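AvtR (Acidianus filamentous virus 6, PDB 4HV0) probably binds DNA through ribbon-helix-helix elements and acts as a transcriptional regulator of a hyperthermophilic archaeal virus. Local coordinates at residues I28-T42 / C67-L81. Residues are numbered along the deposited sequence; the frame is centred on the assembly and turned at random.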
loop_
_atom_site.group_PDB
_atom_site.type_symbol
_atom_site.label_atom_id
_atom_site.label_comp_id
_atom_site.label_asym_id
_atom_site.label_seq_id
_atom_site.Cartn_x
_atom_site.Cartn_y
_atom_site.Cartn_z
ATOM N N ILE A 28 5.195 0.479 0.117
ATOM C CA ILE A 28 4.031 0.204 0.971
ATOM C C ILE A 28 4.468 -0.212 2.368
ATOM O O ILE A 28 3.975 0.357 3.339
ATOM C CB ILE A 28 3.135 -0.895 0.388
ATOM C CG1 ILE A 28 2.403 -0.376 -0.831
ATOM C CG2 ILE A 28 2.154 -1.443 1.407
ATOM C CD1 ILE A 28 1.850 -1.534 -1.639
ATOM N N ARG A 29 5.417 -1.154 2.479
ATOM C CA ARG A 29 5.965 -1.537 3.787
ATOM C C ARG A 29 6.536 -0.363 4.562
ATOM O O ARG A 29 6.282 -0.242 5.757
ATOM C CB ARG A 29 6.994 -2.634 3.707
ATOM C CG ARG A 29 6.356 -4.000 3.615
ATOM C CD ARG A 29 7.330 -5.111 3.984
ATOM N NE ARG A 29 8.431 -5.181 3.034
ATOM C CZ ARG A 29 8.363 -5.736 1.820
ATOM N NH1 ARG A 29 7.235 -6.296 1.374
ATOM N NH2 ARG A 29 9.439 -5.722 1.038
ATOM N N LYS A 30 7.222 0.552 3.894
ATOM C CA LYS A 30 7.770 1.709 4.593
ATOM C C LYS A 30 6.652 2.610 5.123
ATOM O O LYS A 30 6.699 3.041 6.281
ATOM C CB LYS A 30 8.749 2.475 3.698
ATOM C CG LYS A 30 9.501 3.607 4.394
ATOM C CD LYS A 30 10.875 3.843 3.768
ATOM C CE LYS A 30 11.485 5.198 4.141
ATOM N NZ LYS A 30 11.223 6.291 3.162
ATOM N N ILE A 31 5.626 2.866 4.305
ATOM C CA ILE A 31 4.478 3.676 4.739
ATOM C C ILE A 31 3.781 2.999 5.923
ATOM O O ILE A 31 3.529 3.643 6.947
ATOM C CB ILE A 31 3.467 3.869 3.612
ATOM C CG1 ILE A 31 4.060 4.755 2.552
ATOM C CG2 ILE A 31 2.160 4.525 4.135
ATOM C CD1 ILE A 31 3.347 4.608 1.234
ATOM N N LEU A 32 3.533 1.694 5.816
ATOM C CA LEU A 32 2.929 0.962 6.947
ATOM C C LEU A 32 3.787 1.007 8.217
ATOM O O LEU A 32 3.248 1.126 9.306
ATOM C CB LEU A 32 2.602 -0.475 6.599
ATOM C CG LEU A 32 1.609 -0.623 5.417
ATOM C CD1 LEU A 32 1.290 -2.086 5.145
ATOM C CD2 LEU A 32 0.330 0.205 5.543
ATOM N N LYS A 33 5.101 0.892 8.094
ATOM C CA LYS A 33 5.976 0.944 9.291
ATOM C C LYS A 33 5.918 2.313 9.934
ATOM O O LYS A 33 5.733 2.422 11.130
ATOM C CB LYS A 33 7.422 0.557 8.962
ATOM C CG LYS A 33 7.588 -0.944 8.746
ATOM C CD LYS A 33 8.702 -1.179 7.751
ATOM C CE LYS A 33 9.678 -2.230 8.257
ATOM N NZ LYS A 33 10.908 -2.301 7.416
ATOM N N GLU A 34 5.978 3.352 9.122
ATOM C CA GLU A 34 5.946 4.725 9.615
ATOM C C GLU A 34 4.607 5.150 10.203
ATOM O O GLU A 34 4.562 5.734 11.269
ATOM C CB GLU A 34 6.396 5.695 8.514
ATOM C CG GLU A 34 7.886 5.510 8.201
ATOM C CD GLU A 34 8.444 6.507 7.203
ATOM O OE1 GLU A 34 7.658 7.090 6.425
ATOM O OE2 GLU A 34 9.682 6.672 7.162
ATOM N N TYR A 35 3.508 4.877 9.512
ATOM C CA TYR A 35 2.187 5.334 9.986
ATOM C C TYR A 35 1.541 4.412 11.018
ATOM O O TYR A 35 0.721 4.883 11.755
ATOM C CB TYR A 35 1.224 5.565 8.821
ATOM C CG TYR A 35 1.519 6.794 8.008
ATOM C CD1 TYR A 35 2.614 6.837 7.184
ATOM C CD2 TYR A 35 0.694 7.901 8.057
ATOM C CE1 TYR A 35 2.908 7.941 6.434
ATOM C CE2 TYR A 35 0.970 9.012 7.278
ATOM C CZ TYR A 35 2.088 9.018 6.473
ATOM O OH TYR A 35 2.408 10.112 5.709
ATOM N N PHE A 36 1.915 3.134 11.088
ATOM C CA PHE A 36 1.409 2.245 12.152
ATOM C C PHE A 36 2.429 2.024 13.261
ATOM O O PHE A 36 2.113 1.463 14.299
ATOM C CB PHE A 36 0.833 0.940 11.589
ATOM C CG PHE A 36 -0.360 1.206 10.726
ATOM C CD1 PHE A 36 -1.624 1.417 11.279
ATOM C CD2 PHE A 36 -0.198 1.413 9.391
ATOM C CE1 PHE A 36 -2.699 1.762 10.484
ATOM C CE2 PHE A 36 -1.265 1.761 8.589
ATOM C CZ PHE A 36 -2.524 1.947 9.143
ATOM N N GLY A 37 3.626 2.548 13.060
ATOM C CA GLY A 37 4.631 2.595 14.105
ATOM C C GLY A 37 5.191 1.246 14.523
ATOM O O GLY A 37 5.510 1.055 15.701
ATOM N N ILE A 38 5.338 0.365 13.540
ATOM C CA ILE A 38 5.735 -1.015 13.728
ATOM C C ILE A 38 7.017 -1.427 13.007
ATOM O O ILE A 38 7.402 -0.905 11.967
ATOM C CB ILE A 38 4.639 -2.026 13.308
ATOM C CG1 ILE A 38 4.157 -1.755 11.859
ATOM C CG2 ILE A 38 3.574 -2.029 14.383
ATOM C CD1 ILE A 38 3.050 -2.648 11.356
ATOM N N GLU A 39 7.633 -2.428 13.598
ATOM C CA GLU A 39 8.836 -3.054 13.111
ATOM C C GLU A 39 8.428 -4.238 12.262
ATOM O O GLU A 39 7.648 -5.061 12.715
ATOM C CB GLU A 39 9.624 -3.555 14.313
ATOM C CG GLU A 39 10.915 -4.285 13.980
ATOM C CD GLU A 39 12.104 -3.340 13.871
ATOM O OE1 GLU A 39 11.956 -2.253 13.262
ATOM O OE2 GLU A 39 13.182 -3.701 14.401
ATOM N N ASP A 40 8.954 -4.342 11.054
ATOM C CA ASP A 40 8.725 -5.531 10.244
ATOM C C ASP A 40 9.993 -6.002 9.519
ATOM O O ASP A 40 10.674 -5.232 8.826
ATOM C CB ASP A 40 7.589 -5.304 9.255
ATOM C CG ASP A 40 7.156 -6.591 8.560
ATOM O OD1 ASP A 40 7.831 -7.005 7.604
ATOM O OD2 ASP A 40 6.122 -7.177 8.935
ATOM N N ARG A 41 10.276 -7.292 9.669
ATOM C CA ARG A 41 11.510 -7.884 9.152
ATOM C C ARG A 41 11.416 -8.253 7.684
ATOM O O ARG A 41 12.428 -8.329 7.023
ATOM C CB ARG A 41 11.886 -9.140 9.939
ATOM C CG ARG A 41 13.337 -9.585 9.801
ATOM C CD ARG A 41 14.176 -9.061 10.957
ATOM N NE ARG A 41 15.475 -9.758 11.083
ATOM C CZ ARG A 41 15.699 -10.885 11.779
ATOM N NH1 ARG A 41 14.719 -11.531 12.417
ATOM N NH2 ARG A 41 16.932 -11.396 11.814
ATOM N N THR A 42 10.213 -8.505 7.182
ATOM C CA THR A 42 9.994 -8.832 5.772
ATOM C C THR A 42 10.746 -7.907 4.786
ATOM O O THR A 42 10.890 -6.694 5.031
ATOM C CB THR A 42 8.497 -8.764 5.478
ATOM O OG1 THR A 42 7.837 -9.908 6.022
ATOM C CG2 THR A 42 8.224 -8.671 3.985
ATOM N N CYS A 67 1.852 -7.348 -1.209
ATOM C CA CYS A 67 2.489 -6.866 -0.017
ATOM C C CYS A 67 2.421 -7.996 0.983
ATOM O O CYS A 67 1.330 -8.483 1.286
ATOM C CB CYS A 67 1.791 -5.634 0.519
ATOM S SG CYS A 67 2.819 -4.842 1.748
ATOM N N LYS A 68 3.596 -8.448 1.422
ATOM C CA LYS A 68 3.747 -9.458 2.462
ATOM C C LYS A 68 4.493 -8.846 3.653
ATOM O O LYS A 68 5.601 -8.362 3.493
ATOM C CB LYS A 68 4.560 -10.645 1.940
ATOM C CG LYS A 68 3.966 -11.343 0.738
ATOM C CD LYS A 68 4.596 -12.709 0.504
ATOM C CE LYS A 68 4.003 -13.390 -0.715
ATOM N NZ LYS A 68 4.674 -14.686 -1.000
ATOM N N LEU A 69 3.846 -8.860 4.814
ATOM C CA LEU A 69 4.374 -8.465 6.115
ATOM C C LEU A 69 4.392 -9.698 7.016
ATOM O O LEU A 69 3.762 -10.704 6.711
ATOM C CB LEU A 69 3.421 -7.438 6.746
ATOM C CG LEU A 69 3.356 -5.976 6.295
ATOM C CD1 LEU A 69 2.154 -5.292 6.930
ATOM C CD2 LEU A 69 4.622 -5.229 6.680
ATOM N N GLU A 70 5.124 -9.625 8.130
ATOM C CA GLU A 70 5.040 -10.660 9.167
ATOM C C GLU A 70 3.578 -10.832 9.522
ATOM O O GLU A 70 2.854 -9.852 9.585
ATOM C CB GLU A 70 5.811 -10.243 10.426
ATOM C CG GLU A 70 7.302 -10.047 10.252
ATOM C CD GLU A 70 7.978 -9.516 11.499
ATOM O OE1 GLU A 70 7.378 -9.438 12.595
ATOM O OE2 GLU A 70 9.142 -9.149 11.383
ATOM N N LYS A 71 3.150 -12.054 9.791
ATOM C CA LYS A 71 1.744 -12.318 10.059
ATOM C C LYS A 71 1.190 -11.420 11.174
ATOM O O LYS A 71 0.073 -10.939 11.061
ATOM C CB LYS A 71 1.506 -13.818 10.362
ATOM C CG LYS A 71 1.618 -14.707 9.119
ATOM C CD LYS A 71 1.521 -16.213 9.413
ATOM C CE LYS A 71 1.580 -17.066 8.131
ATOM N NZ LYS A 71 0.663 -18.247 8.069
ATOM N N ARG A 72 1.962 -11.180 12.228
ATOM C CA ARG A 72 1.485 -10.346 13.337
ATOM C C ARG A 72 1.187 -8.889 12.903
ATOM O O ARG A 72 0.169 -8.319 13.325
ATOM C CB ARG A 72 2.356 -10.427 14.610
ATOM C CG ARG A 72 1.840 -11.499 15.565
ATOM C CD ARG A 72 1.899 -12.900 14.960
ATOM N NE ARG A 72 0.702 -13.673 15.271
ATOM C CZ ARG A 72 0.434 -14.862 14.744
ATOM N NH1 ARG A 72 1.307 -15.415 13.913
ATOM N NH2 ARG A 72 -0.692 -15.499 15.058
ATOM N N ASN A 73 2.028 -8.339 12.034
ATOM C CA ASN A 73 1.819 -7.007 11.532
ATOM C C ASN A 73 0.669 -6.934 10.529
ATOM O O ASN A 73 -0.046 -5.950 10.484
ATOM C CB ASN A 73 3.102 -6.441 10.922
ATOM C CG ASN A 73 4.157 -6.072 11.958
ATOM O OD1 ASN A 73 5.354 -6.132 11.675
ATOM N ND2 ASN A 73 3.732 -5.677 13.131
ATOM N N GLU A 74 0.468 -7.980 9.751
ATOM C CA GLU A 74 -0.701 -8.066 8.889
ATOM C C GLU A 74 -2.006 -7.892 9.684
ATOM O O GLU A 74 -2.880 -7.119 9.298
ATOM C CB GLU A 74 -0.729 -9.412 8.183
ATOM C CG GLU A 74 -1.378 -9.369 6.816
ATOM C CD GLU A 74 -1.392 -10.731 6.181
ATOM O OE1 GLU A 74 -0.344 -11.128 5.605
ATOM O OE2 GLU A 74 -2.446 -11.392 6.272
ATOM N N ILE A 75 -2.111 -8.588 10.804
ATOM C CA ILE A 75 -3.268 -8.459 11.655
ATOM C C ILE A 75 -3.381 -7.058 12.265
ATOM O O ILE A 75 -4.475 -6.480 12.236
ATOM C CB ILE A 75 -3.283 -9.583 12.728
ATOM C CG1 ILE A 75 -3.583 -10.925 12.037
ATOM C CG2 ILE A 75 -4.322 -9.355 13.809
ATOM C CD1 ILE A 75 -3.100 -12.179 12.740
ATOM N N LEU A 76 -2.280 -6.484 12.767
ATOM C CA LEU A 76 -2.356 -5.144 13.387
ATOM C C LEU A 76 -2.834 -4.152 12.352
ATOM O O LEU A 76 -3.724 -3.364 12.614
ATOM C CB LEU A 76 -1.013 -4.684 13.967
ATOM C CG LEU A 76 -0.502 -5.496 15.167
ATOM C CD1 LEU A 76 0.854 -4.971 15.600
ATOM C CD2 LEU A 76 -1.483 -5.488 16.327
ATOM N N VAL A 77 -2.265 -4.223 11.153
ATOM C CA VAL A 77 -2.621 -3.275 10.151
ATOM C C VAL A 77 -4.096 -3.400 9.780
ATOM O O VAL A 77 -4.793 -2.391 9.723
ATOM C CB VAL A 77 -1.715 -3.365 8.936
ATOM C CG1 VAL A 77 -2.332 -2.626 7.760
ATOM C CG2 VAL A 77 -0.367 -2.749 9.289
ATOM N N LYS A 78 -4.577 -4.615 9.551
ATOM C CA LYS A 78 -6.000 -4.814 9.290
ATOM C C LYS A 78 -6.857 -4.254 10.390
ATOM O O LYS A 78 -7.865 -3.575 10.145
ATOM C CB LYS A 78 -6.332 -6.292 9.168
ATOM C CG LYS A 78 -5.942 -6.974 7.870
ATOM C CD LYS A 78 -6.483 -8.401 7.911
ATOM C CE LYS A 78 -5.554 -9.457 7.336
ATOM N NZ LYS A 78 -5.853 -9.550 5.897
ATOM N N LEU A 79 -6.463 -4.513 11.609
ATOM C CA LEU A 79 -7.263 -4.053 12.725
ATOM C C LEU A 79 -7.288 -2.547 12.816
ATOM O O LEU A 79 -8.325 -1.976 13.111
ATOM C CB LEU A 79 -6.719 -4.653 14.003
ATOM C CG LEU A 79 -7.429 -4.337 15.316
ATOM C CD1 LEU A 79 -8.820 -4.982 15.276
ATOM C CD2 LEU A 79 -6.605 -4.791 16.526
ATOM N N GLU A 80 -6.139 -1.908 12.602
ATOM C CA GLU A 80 -6.043 -0.469 12.737
ATOM C C GLU A 80 -6.837 0.219 11.639
ATOM O O GLU A 80 -7.503 1.201 11.899
ATOM C CB GLU A 80 -4.578 -0.044 12.710
ATOM C CG GLU A 80 -3.830 -0.323 14.008
ATOM C CD GLU A 80 -4.391 0.422 15.214
ATOM O OE1 GLU A 80 -4.956 1.519 15.031
ATOM O OE2 GLU A 80 -4.282 -0.079 16.357
ATOM N N LEU A 81 -6.782 -0.306 10.410
ATOM C CA LEU A 81 -7.583 0.247 9.322
ATOM C C LEU A 81 -9.062 0.088 9.658
ATOM O O LEU A 81 -9.843 0.987 9.379
ATOM C CB LEU A 81 -7.258 -0.419 7.995
ATOM C CG LEU A 81 -5.816 -0.277 7.475
ATOM C CD1 LEU A 81 -5.402 -1.305 6.389
ATOM C CD2 LEU A 81 -5.599 1.173 7.013
#
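F36 meets V77 where helix 28-36 approaches helix 71-81, their axes 11.5 Å apart at closest and crossing at 65°; after G37, the first residue past the helix and with positive phi, residues 38-42 turn back to run past the start of the second. The F36 ring takes V77 CG2 over one face, CD2 to CG2 4.2 Å. The two side chains meet at about a right angle, and CZ of the same ring touches L81 CD2. I38 comes in beside them: with chi1 at 53°, CG1 lies between the backbone N and the carbonyl carbon, and its CD1 packs against V77 CG2 at 4.0 Å, while its CG2 branch lies near L76 CD1. Further back, L32 CD1 rests on L69 CD1 (3.8 Å), and I28 reaches C67 through CG2.

Polar links hold the connection at the N-terminus of helix 71-81. E70, its N-cap residue, gives its backbone N to D40 OD2 at 2.8 Å, on the syn lone pair of the carboxylate; N-H...O is 151°. In return, R41 N donates to E70 OE2, also at 2.8 Å, entering from above the carboxylate plane. The D40 and E70 carboxylates lie close, OD2 to OE2 4.4 Å, where backbone N-H groups and the helix start may ease their repulsion.

L88 of helix 88-97 also touches L32, and L13 of helix 7-19 touches I28. The arrangement joins the second helix of a ribbon-helix-helix unit, the CopG-family DNA-binding fold, to helix 71-84, which follows strand 60-65 and is itself followed by helix 88-97.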